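Local coordinates for GRAS family transcription factor containing protein, expressed (Oryza sativa Japonica Group, PDB 5HYZ) that binds DNA in vitro and probably acts as a transcription factor in plant development and resistance to abiotic stress, at residues A[2-7]-A[30-35]; A[45-50]-A[257-262]; A[101-106]-A[327-332]; A[93-98]-A[333-338]; A[114-119]-A[193-198]. All coordinates share one frame; numbering follows the deposited sequence.

Contact 1 of 5, residues A[2-7]-A[30-35]; sequences APILQS and RAAATD
Two nearly trans torsions carry Ile-4 across to Ala-32 and Ala-33: chi1 of -171° sets CG1 opposite the backbone N, and chi2 of 170° stretches CD1 away from CA. The gamma-1 branch is therefore straight, and its terminal methyl does all the touching, while CG2 stays back between the backbone N and the carbonyl carbon. CD1 lies 3.6 Å from Ala-32 CB, a meeting of two methyl groups. The same carbon is also 3.6 Å from the backbone N of Ala-33, and the Ala-33 side chain adds a looser apolar approach, with CD1 4.3 Å from its CB. The methyl thus rests where the last turn of helix 23-32 gives way to an extended backbone, since Ala-33 is the first residue to leave helical angles (psi 154°). No hydrogen bond joins the segments, and the contact between them is van der Waals packing. It is also small: 93 Å² is buried in total, more than half of it by Ile-4, and the CA atoms of Ile-4 and Ala-32 stay 7.2 Å apart. Ile-4 belongs to the first turn of its helix, where Ala-2 holds the N-cap position and Gln-6 N donates to Ala-2 O at 3.0 Å. Ile-4 also leans on Ala-44 of helix 39-57, which places the isoleucine among three helices. The contact joins the N-terminal turn of helix 3-16 to the end of helix 23-32 in the helical part of the GRAS domain, within the predicted first leucine repeat (LRI).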
# COMPACT_ATOMS: atom_id res chain seq x y z
N ALA A 2 -12.79 -19.42 22.69
CA ALA A 2 -11.67 -19.90 23.51
C ALA A 2 -11.99 -19.88 25.00
O ALA A 2 -12.59 -18.93 25.51
CB ALA A 2 -10.43 -19.06 23.25
N PRO A 3 -11.59 -20.95 25.71
CA PRO A 3 -12.00 -21.05 27.12
C PRO A 3 -11.54 -19.85 27.93
O PRO A 3 -12.26 -19.46 28.85
CB PRO A 3 -11.31 -22.33 27.60
CG PRO A 3 -10.67 -22.96 26.44
CD PRO A 3 -11.07 -22.23 25.19
N ILE A 4 -10.36 -19.29 27.64
CA ILE A 4 -9.88 -18.19 28.48
C ILE A 4 -10.86 -17.01 28.35
O ILE A 4 -11.17 -16.35 29.32
CB ILE A 4 -8.42 -17.78 28.14
CG1 ILE A 4 -7.91 -16.79 29.19
CG2 ILE A 4 -8.26 -17.26 26.73
CD1 ILE A 4 -6.44 -16.51 29.11
N LEU A 5 -11.42 -16.82 27.15
CA LEU A 5 -12.36 -15.72 26.93
C LEU A 5 -13.73 -16.01 27.52
O LEU A 5 -14.38 -15.14 28.06
CB LEU A 5 -12.46 -15.43 25.43
CG LEU A 5 -11.11 -15.03 24.80
CD1 LEU A 5 -11.29 -14.69 23.32
CD2 LEU A 5 -10.45 -13.86 25.56
N GLN A 6 -14.18 -17.25 27.42
CA GLN A 6 -15.45 -17.58 28.08
C GLN A 6 -15.33 -17.40 29.60
O GLN A 6 -16.24 -16.93 30.28
CB GLN A 6 -15.91 -19.02 27.74
CG GLN A 6 -16.51 -19.17 26.32
CD GLN A 6 -17.64 -18.16 26.00
OE1 GLN A 6 -18.66 -18.09 26.70
NE2 GLN A 6 -17.43 -17.36 24.95
N SER A 7 -14.18 -17.79 30.15
CA SER A 7 -13.97 -17.57 31.59
C SER A 7 -13.96 -16.10 31.93
O SER A 7 -14.54 -15.69 32.92
CB SER A 7 -12.66 -18.22 32.05
OG SER A 7 -12.69 -19.59 31.69
N ARG A 30 -6.14 -14.30 35.05
CA ARG A 30 -4.90 -13.54 35.02
C ARG A 30 -3.68 -14.47 34.86
O ARG A 30 -2.72 -14.11 34.18
CB ARG A 30 -4.80 -12.67 36.28
CG ARG A 30 -5.78 -11.46 36.25
CD ARG A 30 -5.60 -10.47 37.41
NE ARG A 30 -4.96 -11.14 38.53
CZ ARG A 30 -3.66 -11.05 38.77
NH1 ARG A 30 -2.89 -10.29 38.01
NH2 ARG A 30 -3.15 -11.70 39.78
N ALA A 31 -3.72 -15.66 35.47
CA ALA A 31 -2.59 -16.59 35.37
C ALA A 31 -2.42 -17.05 33.93
O ALA A 31 -1.31 -17.05 33.38
CB ALA A 31 -2.80 -17.80 36.30
N ALA A 32 -3.54 -17.41 33.31
CA ALA A 32 -3.52 -17.93 31.95
C ALA A 32 -3.20 -16.86 30.90
O ALA A 32 -2.62 -17.16 29.87
CB ALA A 32 -4.89 -18.58 31.64
N ALA A 33 -3.59 -15.63 31.16
CA ALA A 33 -3.36 -14.52 30.24
C ALA A 33 -1.86 -14.20 30.12
O ALA A 33 -1.10 -14.47 31.03
CB ALA A 33 -4.13 -13.27 30.72
N THR A 34 -1.44 -13.62 28.99
CA THR A 34 -0.04 -13.22 28.73
C THR A 34 -0.01 -12.14 27.68
O THR A 34 -0.53 -12.38 26.61
CB THR A 34 0.84 -14.32 28.10
OG1 THR A 34 0.60 -15.61 28.66
CG2 THR A 34 2.28 -13.91 28.14
N ASP A 35 0.67 -11.03 27.93
CA ASP A 35 0.83 -10.04 26.86
C ASP A 35 1.83 -10.47 25.77
O ASP A 35 2.11 -9.71 24.84
CB ASP A 35 1.21 -8.69 27.44
CG ASP A 35 2.60 -8.66 28.08
OD1 ASP A 35 3.28 -9.69 28.11
OD2 ASP A 35 2.99 -7.57 28.54

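Contact 2 of 5, residues A[45-50]-A[257-262]; sequences FYFADA and NALSYY
Within the helix bundle of the GRAS domain, Phe-47 of helix 39-57 reaches across to Ala-258, Leu-259 and Tyr-262 of helix 251-272, joining the predicted LRI and PFYRE regions. The two short helical segments run almost antiparallel, at 157°, with their axes 11.6 Å apart, a separation bridged by the Phe-47 side chain and the residues it meets. One ring face receives Leu-259 CD1 in a CH-pi contact: this methyl sits 3.6 Å from the ring centroid and only 8° off the normal, centrally over the face. Chi1 of -169° in Leu-259 swings its CG to the side opposite the backbone N, from where CD1 can reach over the ring. The ring tip also lies against the backbone, with Phe-47 CZ 3.5 Å from Leu-259 N. The rim is met in its plane by Ala-258 CB, 3.8 Å from Phe-47 CZ, and near its plane by Tyr-262 CB, 4.0 Å from Phe-47 CE1. All four residues are buried, and their side chains meet through carbon alone. Phe-255, one turn earlier on helix 251-272, adds an edge-to-face ring partner to Phe-47, while Leu-8 of helix 3-16 and Ile-292 of helix 278-296 pack on Phe-47 as well.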
# COMPACT_ATOMS: atom_id res chain seq x y z
N PHE A 45 -5.25 -10.68 28.83
CA PHE A 45 -4.36 -9.89 29.68
C PHE A 45 -4.87 -8.46 29.89
O PHE A 45 -5.00 -7.98 31.04
CB PHE A 45 -2.94 -9.89 29.08
CG PHE A 45 -1.97 -8.99 29.83
CD1 PHE A 45 -1.22 -9.50 30.88
CD2 PHE A 45 -1.83 -7.67 29.49
CE1 PHE A 45 -0.34 -8.69 31.59
CE2 PHE A 45 -0.94 -6.82 30.19
CZ PHE A 45 -0.18 -7.35 31.25
N TYR A 46 -5.19 -7.76 28.79
CA TYR A 46 -5.59 -6.36 28.96
C TYR A 46 -6.99 -6.25 29.57
O TYR A 46 -7.25 -5.35 30.37
CB TYR A 46 -5.53 -5.62 27.62
CG TYR A 46 -4.09 -5.58 27.16
CD1 TYR A 46 -3.18 -4.71 27.77
CD2 TYR A 46 -3.64 -6.41 26.14
CE1 TYR A 46 -1.85 -4.67 27.37
CE2 TYR A 46 -2.31 -6.37 25.74
CZ TYR A 46 -1.43 -5.51 26.38
OH TYR A 46 -0.12 -5.50 25.98
N PHE A 47 -7.89 -7.16 29.19
CA PHE A 47 -9.23 -7.11 29.81
C PHE A 47 -9.24 -7.48 31.28
O PHE A 47 -9.98 -6.90 32.05
CB PHE A 47 -10.19 -8.02 29.04
CG PHE A 47 -10.87 -7.31 27.91
CD1 PHE A 47 -10.20 -7.07 26.71
CD2 PHE A 47 -12.17 -6.87 28.05
CE1 PHE A 47 -10.85 -6.41 25.65
CE2 PHE A 47 -12.81 -6.16 27.02
CZ PHE A 47 -12.14 -5.95 25.81
N ALA A 48 -8.45 -8.45 31.68
CA ALA A 48 -8.41 -8.85 33.08
C ALA A 48 -7.79 -7.78 33.91
O ALA A 48 -8.18 -7.55 35.04
CB ALA A 48 -7.62 -10.16 33.23
N ASP A 49 -6.82 -7.07 33.33
CA ASP A 49 -6.26 -5.91 34.01
C ASP A 49 -7.30 -4.82 34.25
O ASP A 49 -7.40 -4.22 35.34
CB ASP A 49 -5.09 -5.37 33.20
CG ASP A 49 -4.27 -4.32 33.96
OD1 ASP A 49 -3.34 -4.73 34.68
OD2 ASP A 49 -4.57 -3.12 33.84
N ALA A 50 -8.08 -4.53 33.20
CA ALA A 50 -9.09 -3.50 33.35
C ALA A 50 -10.14 -3.94 34.37
O ALA A 50 -10.61 -3.09 35.15
CB ALA A 50 -9.77 -3.20 31.97
N ASN A 257 -19.31 -6.63 24.21
CA ASN A 257 -19.16 -5.97 22.91
C ASN A 257 -17.67 -5.67 22.64
O ASN A 257 -17.12 -5.92 21.57
CB ASN A 257 -19.97 -4.66 22.92
CG ASN A 257 -21.49 -4.89 22.94
OD1 ASN A 257 -21.93 -6.02 22.77
ND2 ASN A 257 -22.28 -3.84 23.19
N ALA A 258 -17.04 -5.08 23.66
CA ALA A 258 -15.63 -4.71 23.57
C ALA A 258 -14.77 -5.95 23.39
O ALA A 258 -13.86 -5.95 22.57
CB ALA A 258 -15.19 -3.88 24.85
N LEU A 259 -15.06 -7.01 24.14
CA LEU A 259 -14.23 -8.22 24.03
C LEU A 259 -14.28 -8.82 22.64
O LEU A 259 -13.28 -9.19 22.07
CB LEU A 259 -14.65 -9.27 25.07
CG LEU A 259 -13.65 -10.42 25.19
CD1 LEU A 259 -12.34 -9.93 25.83
CD2 LEU A 259 -14.30 -11.51 26.02
N SER A 260 -15.48 -8.85 22.06
CA SER A 260 -15.60 -9.40 20.70
C SER A 260 -14.89 -8.52 19.63
O SER A 260 -14.14 -9.00 18.75
CB SER A 260 -17.08 -9.54 20.36
OG SER A 260 -17.19 -9.75 18.97
N TYR A 261 -15.12 -7.22 19.74
CA TYR A 261 -14.46 -6.25 18.86
C TYR A 261 -12.91 -6.32 18.92
O TYR A 261 -12.18 -6.47 17.90
CB TYR A 261 -14.97 -4.86 19.24
CG TYR A 261 -14.29 -3.71 18.56
CD1 TYR A 261 -14.51 -3.39 17.20
CD2 TYR A 261 -13.44 -2.92 19.27
CE1 TYR A 261 -13.83 -2.31 16.62
CE2 TYR A 261 -12.80 -1.85 18.70
CZ TYR A 261 -12.99 -1.56 17.39
OH TYR A 261 -12.27 -0.46 16.98
N TYR A 262 -12.38 -6.23 20.14
CA TYR A 262 -10.93 -6.27 20.28
C TYR A 262 -10.36 -7.66 19.94
O TYR A 262 -9.22 -7.76 19.50
CB TYR A 262 -10.52 -5.79 21.70
CG TYR A 262 -10.52 -4.27 21.73
CD1 TYR A 262 -9.53 -3.55 21.07
CD2 TYR A 262 -11.56 -3.56 22.34
CE1 TYR A 262 -9.57 -2.17 21.02
CE2 TYR A 262 -11.59 -2.21 22.33
CZ TYR A 262 -10.58 -1.51 21.65
OH TYR A 262 -10.61 -0.15 21.58

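Contact 3 of 5, residues A[101-106]-A[327-332]; sequences ILEATG and PLSNYA
Glu-103, on the last turn of helix 89-104, reaches Ser-329 in the loop before helix 332-339. From CB the chain leaves with CG opposite the carbonyl carbon (chi1 -71°), and the next torsion, 175°, keeps it extended, so CB and CG serve as the spacer across a CA separation of 7.6 Å. CD then arrives beside the serine, 3.4 Å from Ser-329 CB. OE1 lies alongside the same methylene, 3.2 Å from Ser-329 CB, and makes no hydrogen bond to the loop. OE2 makes the bond: Ser-329 OG donates to OE2 at 2.7 Å, and OE2 accepts with its syn lone pair, on the side of the other oxygen. The same carboxylate oxygen receives a second donor, Gln-99 NE2, from one turn back on its own helix.

Ser-329 OG is engaged twice. While donating to Glu-103 it accepts from Tyr-331 N at 2.7 Å, with an N-H...O angle of 157°, which makes an ST turn just ahead of helix 332-339. Tyr-331, at the N-cap position, extends the link to the dimer, for its OH is hydrogen-bonded to Lys-138 NZ of the second subunit. The chain of hydrogen bonds runs from backbone N-H to hydroxyl to carboxylate, so each bond would be expected to strengthen the other, and the negative charge of Glu-103 should make the hydroxyl oxygen a better acceptor for the turn.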
# COMPACT_ATOMS: atom_id res chain seq x y z
N ILE A 101 -16.41 11.99 -1.50
CA ILE A 101 -16.18 13.43 -1.70
C ILE A 101 -16.06 13.76 -3.20
O ILE A 101 -16.59 14.75 -3.69
CB ILE A 101 -14.91 13.83 -0.96
CG1 ILE A 101 -15.18 13.67 0.56
CG2 ILE A 101 -14.52 15.28 -1.32
CD1 ILE A 101 -13.88 13.76 1.48
N LEU A 102 -15.33 12.90 -3.92
CA LEU A 102 -15.11 13.12 -5.36
C LEU A 102 -16.41 13.15 -6.10
O LEU A 102 -16.63 14.00 -6.95
CB LEU A 102 -14.17 12.02 -5.91
CG LEU A 102 -13.69 12.18 -7.35
CD1 LEU A 102 -12.62 13.21 -7.28
CD2 LEU A 102 -13.09 10.91 -7.92
N GLU A 103 -17.28 12.21 -5.77
CA GLU A 103 -18.55 12.17 -6.44
C GLU A 103 -19.49 13.31 -6.05
O GLU A 103 -20.18 13.86 -6.90
CB GLU A 103 -19.21 10.84 -6.18
CG GLU A 103 -18.39 9.81 -7.00
CD GLU A 103 -18.83 8.35 -6.78
OE1 GLU A 103 -19.85 8.12 -6.09
OE2 GLU A 103 -18.13 7.43 -7.26
N ALA A 104 -19.49 13.66 -4.77
CA ALA A 104 -20.37 14.76 -4.32
C ALA A 104 -20.01 16.12 -4.88
O ALA A 104 -20.85 17.01 -4.98
CB ALA A 104 -20.39 14.82 -2.77
N THR A 105 -18.75 16.31 -5.23
CA THR A 105 -18.24 17.65 -5.54
C THR A 105 -17.88 17.78 -7.02
O THR A 105 -17.29 18.76 -7.43
CB THR A 105 -17.00 18.01 -4.73
OG1 THR A 105 -15.98 17.03 -4.89
CG2 THR A 105 -17.35 18.08 -3.23
N GLY A 106 -18.30 16.81 -7.83
CA GLY A 106 -18.01 16.83 -9.25
C GLY A 106 -18.42 18.08 -10.02
O GLY A 106 -17.68 18.48 -10.90
N PRO A 327 -25.92 7.31 -0.82
CA PRO A 327 -25.34 5.99 -1.21
C PRO A 327 -23.88 6.08 -1.57
O PRO A 327 -23.46 7.04 -2.19
CB PRO A 327 -26.14 5.60 -2.47
CG PRO A 327 -27.37 6.39 -2.40
CD PRO A 327 -27.03 7.72 -1.70
N LEU A 328 -23.08 5.09 -1.17
CA LEU A 328 -21.70 5.14 -1.60
C LEU A 328 -21.62 4.69 -3.10
O LEU A 328 -22.55 4.08 -3.63
CB LEU A 328 -20.82 4.28 -0.72
CG LEU A 328 -20.72 4.77 0.73
CD1 LEU A 328 -19.96 3.78 1.67
CD2 LEU A 328 -20.10 6.17 0.83
N SER A 329 -20.51 5.08 -3.70
CA SER A 329 -20.20 4.89 -5.09
C SER A 329 -20.43 3.48 -5.44
O SER A 329 -20.09 2.52 -4.68
CB SER A 329 -18.74 5.24 -5.36
OG SER A 329 -18.32 4.86 -6.63
N ASN A 330 -20.86 3.37 -6.67
CA ASN A 330 -20.86 2.14 -7.37
C ASN A 330 -19.52 1.44 -7.41
O ASN A 330 -19.49 0.22 -7.65
CB ASN A 330 -21.33 2.42 -8.81
CG ASN A 330 -22.72 3.04 -8.85
OD1 ASN A 330 -23.41 3.08 -7.84
ND2 ASN A 330 -23.13 3.55 -10.03
N TYR A 331 -18.42 2.24 -7.30
CA TYR A 331 -17.05 1.78 -7.31
C TYR A 331 -16.37 1.82 -5.93
O TYR A 331 -15.15 1.84 -5.85
CB TYR A 331 -16.24 2.62 -8.29
CG TYR A 331 -16.93 2.71 -9.64
CD1 TYR A 331 -17.18 1.55 -10.39
CD2 TYR A 331 -17.38 3.90 -10.12
CE1 TYR A 331 -17.88 1.61 -11.62
CE2 TYR A 331 -18.06 3.98 -11.35
CZ TYR A 331 -18.31 2.83 -12.09
OH TYR A 331 -18.99 2.86 -13.32
N ALA A 332 -17.16 1.81 -4.85
CA ALA A 332 -16.57 1.76 -3.51
C ALA A 332 -16.27 0.35 -3.11
O ALA A 332 -15.25 0.09 -2.47
CB ALA A 332 -17.52 2.42 -2.48

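Contact 4 of 5, residues A[93-98]-A[333-338]; sequences AHLTAN and RSQADL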
# COMPACT_ATOMS: atom_id res chain seq x y z
N ALA A 93 -10.61 3.41 5.08
CA ALA A 93 -11.48 4.53 5.46
C ALA A 93 -11.25 5.76 4.56
O ALA A 93 -12.18 6.36 3.97
CB ALA A 93 -11.18 4.86 6.93
N HIS A 94 -9.99 6.15 4.45
CA HIS A 94 -9.66 7.31 3.58
C HIS A 94 -10.10 7.20 2.15
O HIS A 94 -10.63 8.13 1.57
CB HIS A 94 -8.13 7.54 3.55
CG HIS A 94 -7.58 7.91 4.88
ND1 HIS A 94 -6.23 7.84 5.17
CD2 HIS A 94 -8.20 8.36 6.00
CE1 HIS A 94 -6.05 8.24 6.42
NE2 HIS A 94 -7.23 8.56 6.94
N LEU A 95 -9.76 6.09 1.53
CA LEU A 95 -10.14 5.95 0.13
C LEU A 95 -11.64 5.89 -0.07
O LEU A 95 -12.15 6.43 -1.04
CB LEU A 95 -9.48 4.69 -0.50
CG LEU A 95 -7.96 4.88 -0.59
CD1 LEU A 95 -7.29 3.78 -1.41
CD2 LEU A 95 -7.42 6.31 -1.03
N THR A 96 -12.37 5.26 0.87
CA THR A 96 -13.81 5.19 0.67
C THR A 96 -14.46 6.60 0.89
O THR A 96 -15.33 7.04 0.09
CB THR A 96 -14.43 4.16 1.64
OG1 THR A 96 -13.78 2.91 1.39
CG2 THR A 96 -15.92 3.98 1.38
N ALA A 97 -14.01 7.29 1.91
CA ALA A 97 -14.44 8.67 2.11
C ALA A 97 -14.11 9.56 0.88
O ALA A 97 -14.94 10.36 0.41
CB ALA A 97 -13.78 9.23 3.37
N ASN A 98 -12.88 9.41 0.36
CA ASN A 98 -12.47 10.24 -0.77
C ASN A 98 -13.33 10.01 -1.98
O ASN A 98 -13.63 10.93 -2.73
CB ASN A 98 -10.99 9.98 -1.14
CG ASN A 98 -10.03 10.65 -0.19
OD1 ASN A 98 -10.46 11.38 0.71
ND2 ASN A 98 -8.70 10.45 -0.41
N ARG A 333 -17.11 -0.60 -3.50
CA ARG A 333 -16.75 -1.95 -3.15
C ARG A 333 -15.54 -2.41 -3.98
O ARG A 333 -14.66 -3.10 -3.46
CB ARG A 333 -17.92 -2.93 -3.31
CG ARG A 333 -17.51 -4.35 -2.95
CD ARG A 333 -18.66 -5.34 -3.07
NE ARG A 333 -19.58 -5.23 -1.94
CZ ARG A 333 -19.47 -5.97 -0.84
NH1 ARG A 333 -18.47 -6.85 -0.72
NH2 ARG A 333 -20.36 -5.82 0.14
N SER A 334 -15.49 -2.05 -5.28
CA SER A 334 -14.35 -2.46 -6.07
C SER A 334 -13.10 -1.76 -5.52
O SER A 334 -12.03 -2.37 -5.46
CB SER A 334 -14.53 -2.12 -7.58
OG SER A 334 -15.00 -0.78 -7.74
N GLN A 335 -13.19 -0.50 -5.18
CA GLN A 335 -11.97 0.17 -4.68
C GLN A 335 -11.45 -0.48 -3.40
O GLN A 335 -10.24 -0.66 -3.15
CB GLN A 335 -12.23 1.63 -4.41
CG GLN A 335 -11.04 2.29 -3.82
CD GLN A 335 -11.31 3.73 -3.59
OE1 GLN A 335 -10.65 4.58 -4.18
NE2 GLN A 335 -12.30 4.04 -2.70
N ALA A 336 -12.40 -0.87 -2.56
CA ALA A 336 -12.00 -1.58 -1.34
C ALA A 336 -11.46 -2.98 -1.58
O ALA A 336 -10.50 -3.38 -0.94
CB ALA A 336 -13.20 -1.59 -0.34
N ASP A 337 -12.01 -3.73 -2.56
CA ASP A 337 -11.38 -4.98 -2.98
C ASP A 337 -10.02 -4.81 -3.56
O ASP A 337 -9.13 -5.61 -3.34
CB ASP A 337 -12.27 -5.68 -4.00
CG ASP A 337 -13.11 -6.78 -3.38
OD1 ASP A 337 -13.03 -6.99 -2.14
OD2 ASP A 337 -13.85 -7.44 -4.13
N LEU A 338 -9.82 -3.73 -4.30
CA LEU A 338 -8.51 -3.48 -4.86
C LEU A 338 -7.52 -3.28 -3.73
O LEU A 338 -6.39 -3.78 -3.75
CB LEU A 338 -8.56 -2.25 -5.78
CG LEU A 338 -7.23 -1.79 -6.33
CD1 LEU A 338 -6.46 -2.92 -7.04
CD2 LEU A 338 -7.35 -0.56 -7.26
O HOH W 1 -10.51 7.08 -3.47
O HOH W 2 -13.47 2.02 -1.19
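Leu-95 meets Gln-335 first through its side chain: CB packs against the terminal amide, 3.6 Å from Gln-335 NE2 and 3.7 Å from Gln-335 CD. Its carbonyl does more. Leu-95 O receives Gln-335 NE2 at 2.9 Å, a weak bond because the N-H...O angle is only 139°, and it also accepts from water 1 at 3.0 Å. That water donates again to Gln-335 OE1 at 2.6 Å, so carbonyl, amide and water close a small ring. The glutamine gets there fully stretched, with chi1 of 176° and chi2 of 179°. One residue on, Thr-96 joins through solvent: water 2 donates to its OG1 at 2.7 Å and accepts from Gln-335 NE2 at 2.8 Å. The threonine hydroxyl is otherwise bound to the carbonyl of Phe-92 in its own helix. Beyond the two segments, Gln-335 packs on Gln-129 of the second subunit, and its neighbour Ser-334 is hydrogen-bonded to that same glutamine, so the contact borders the dimer interface. Gln-335 NE2 and OE1 thus both have partners. This is consistent with the amide orientation, since exchanging N and O would bring the amide oxygen against Leu-95 O; the contact joins helices 89-104 and 332-339 by polar, partly water-borne bonds.

Contact 5 of 5, residues A[114-119]-A[193-198]; sequences VDFGIV and SDFLVE
Phe-116 and Phe-195 meet obliquely, their ring planes inclined at 50° and their centroids 5.7 Å apart. The closest atoms are the two para carbons, Phe-116 CZ and Phe-195 CZ, at 3.6 Å. The side chains themselves cross at roughly a right angle. Val-114 approaches the adjacent CE2 of the Phe-195 ring, with its CG1 3.5 Å from Phe-195 CE2; a chi1 of -179° turns that methyl opposite the backbone N. Phe-195 therefore lies against two residues, i and i+2, at the end of the VHIID segment. Strand 110-118 lies between strands 141-148 and 202-208, parallel to both, in the Rossmann-like sheet of the GRAS domain, and its Val-114 closes the predicted VHIID motif together with Asp-115. Phe-195 comes from the loop between strands 177-182 and 202-208, in a single helix-like turn where Leu-196 N donates to Ser-193 O at 3.2 Å. Leu-228 of helix 220-231 and Leu-183 also pack on its ring, and Phe-116 meets Phe-207 with nearly parallel planes. Asp-115, between the two contacting residues, points its CB the other way, and its carboxylate is hydrogen-bonded to Trp-124 NE1 and Asn-206 ND2.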
# COMPACT_ATOMS: atom_id res chain seq x y z
N VAL A 114 -13.13 20.39 4.92
CA VAL A 114 -12.95 20.63 6.35
C VAL A 114 -12.68 19.32 7.01
O VAL A 114 -13.54 18.45 7.04
CB VAL A 114 -14.19 21.35 6.97
CG1 VAL A 114 -13.93 21.61 8.52
CG2 VAL A 114 -14.40 22.65 6.23
N ASP A 115 -11.48 19.14 7.54
CA ASP A 115 -11.11 17.88 8.17
C ASP A 115 -11.11 18.00 9.69
O ASP A 115 -10.19 18.65 10.27
CB ASP A 115 -9.71 17.41 7.68
CG ASP A 115 -9.42 15.96 8.04
OD1 ASP A 115 -10.32 15.24 8.53
OD2 ASP A 115 -8.29 15.47 7.80
N PHE A 116 -12.13 17.43 10.35
CA PHE A 116 -12.16 17.38 11.80
C PHE A 116 -11.39 16.18 12.25
O PHE A 116 -11.85 15.02 12.17
CB PHE A 116 -13.60 17.32 12.34
CG PHE A 116 -14.31 18.63 12.28
CD1 PHE A 116 -14.15 19.59 13.30
CD2 PHE A 116 -15.18 18.88 11.22
CE1 PHE A 116 -14.85 20.79 13.20
CE2 PHE A 116 -15.89 20.04 11.09
CZ PHE A 116 -15.72 21.03 12.12
N GLY A 117 -10.14 16.42 12.63
CA GLY A 117 -9.28 15.40 13.18
C GLY A 117 -8.24 14.95 12.17
O GLY A 117 -8.01 13.78 12.00
N ILE A 118 -7.55 15.89 11.52
CA ILE A 118 -6.46 15.48 10.63
C ILE A 118 -5.27 14.88 11.40
O ILE A 118 -4.94 15.33 12.48
CB ILE A 118 -5.97 16.67 9.75
CG1 ILE A 118 -4.89 16.25 8.76
CG2 ILE A 118 -5.39 17.81 10.63
CD1 ILE A 118 -4.75 17.26 7.61
N VAL A 119 -4.65 13.83 10.86
CA VAL A 119 -3.44 13.28 11.49
C VAL A 119 -2.23 13.66 10.62
O VAL A 119 -1.47 14.52 10.97
CB VAL A 119 -3.55 11.71 11.67
CG1 VAL A 119 -2.26 11.19 12.32
CG2 VAL A 119 -4.79 11.41 12.55
N SER A 193 -18.05 31.13 11.35
CA SER A 193 -17.23 32.11 10.68
C SER A 193 -15.74 31.72 10.69
O SER A 193 -14.96 32.21 9.87
CB SER A 193 -17.41 33.50 11.32
OG SER A 193 -17.00 33.41 12.65
N ASP A 194 -15.33 30.87 11.64
CA ASP A 194 -13.92 30.45 11.73
C ASP A 194 -13.47 29.63 10.55
O ASP A 194 -12.27 29.57 10.27
CB ASP A 194 -13.66 29.65 12.99
CG ASP A 194 -13.90 30.46 14.25
OD1 ASP A 194 -13.57 31.67 14.22
OD2 ASP A 194 -14.45 29.93 15.23
N PHE A 195 -14.42 29.04 9.83
CA PHE A 195 -14.02 28.19 8.70
C PHE A 195 -13.84 28.96 7.40
O PHE A 195 -13.35 28.40 6.42
CB PHE A 195 -15.06 27.06 8.57
CG PHE A 195 -15.05 26.17 9.77
CD1 PHE A 195 -15.74 26.52 10.95
CD2 PHE A 195 -14.27 25.02 9.78
CE1 PHE A 195 -15.67 25.66 12.08
CE2 PHE A 195 -14.17 24.21 10.87
CZ PHE A 195 -14.86 24.52 12.04
N LEU A 196 -14.25 30.25 7.39
CA LEU A 196 -14.01 31.13 6.23
C LEU A 196 -14.54 30.50 4.92
O LEU A 196 -13.86 30.51 3.88
CB LEU A 196 -12.51 31.47 6.13
CG LEU A 196 -12.00 32.15 7.39
CD1 LEU A 196 -10.46 32.19 7.33
CD2 LEU A 196 -12.52 33.60 7.38
N VAL A 197 -15.75 29.96 4.98
CA VAL A 197 -16.37 29.36 3.79
C VAL A 197 -16.84 30.46 2.86
O VAL A 197 -17.13 31.57 3.29
CB VAL A 197 -17.55 28.41 4.16
CG1 VAL A 197 -17.03 27.23 4.99
CG2 VAL A 197 -18.68 29.19 4.84
N GLU A 198 -16.79 30.19 1.57
CA GLU A 198 -17.16 31.17 0.54
C GLU A 198 -18.31 30.64 -0.29
O GLU A 198 -18.45 29.41 -0.51
CB GLU A 198 -15.98 31.48 -0.35
CG GLU A 198 -14.85 32.02 0.48
CD GLU A 198 -13.70 32.55 -0.32
OE1 GLU A 198 -13.34 31.96 -1.38
OE2 GLU A 198 -13.14 33.57 0.14

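Overall arrangement
Contacts 1 and 2 share the helix bundle: their centres are 11 Å apart, and they touch directly, Ala-33 CB lying 3.4 Å from Phe-45 N. Contacts 3 and 4 both use helix 89-104, have centres 10 Å apart and meet where Leu-328 CD1 packs 4.1 Å from Thr-96 CG2; both also reach the second subunit of the homodimer. Contact 5 is nested in the loops closed by contacts 2, 3 and 4, and its nearest atoms come within about 7 Å of both contacts 3 and 4. Contacts 2 and 4 come within about 11 Å at their nearest atoms, whereas the centres of contacts 1 and 5 are 45 Å apart.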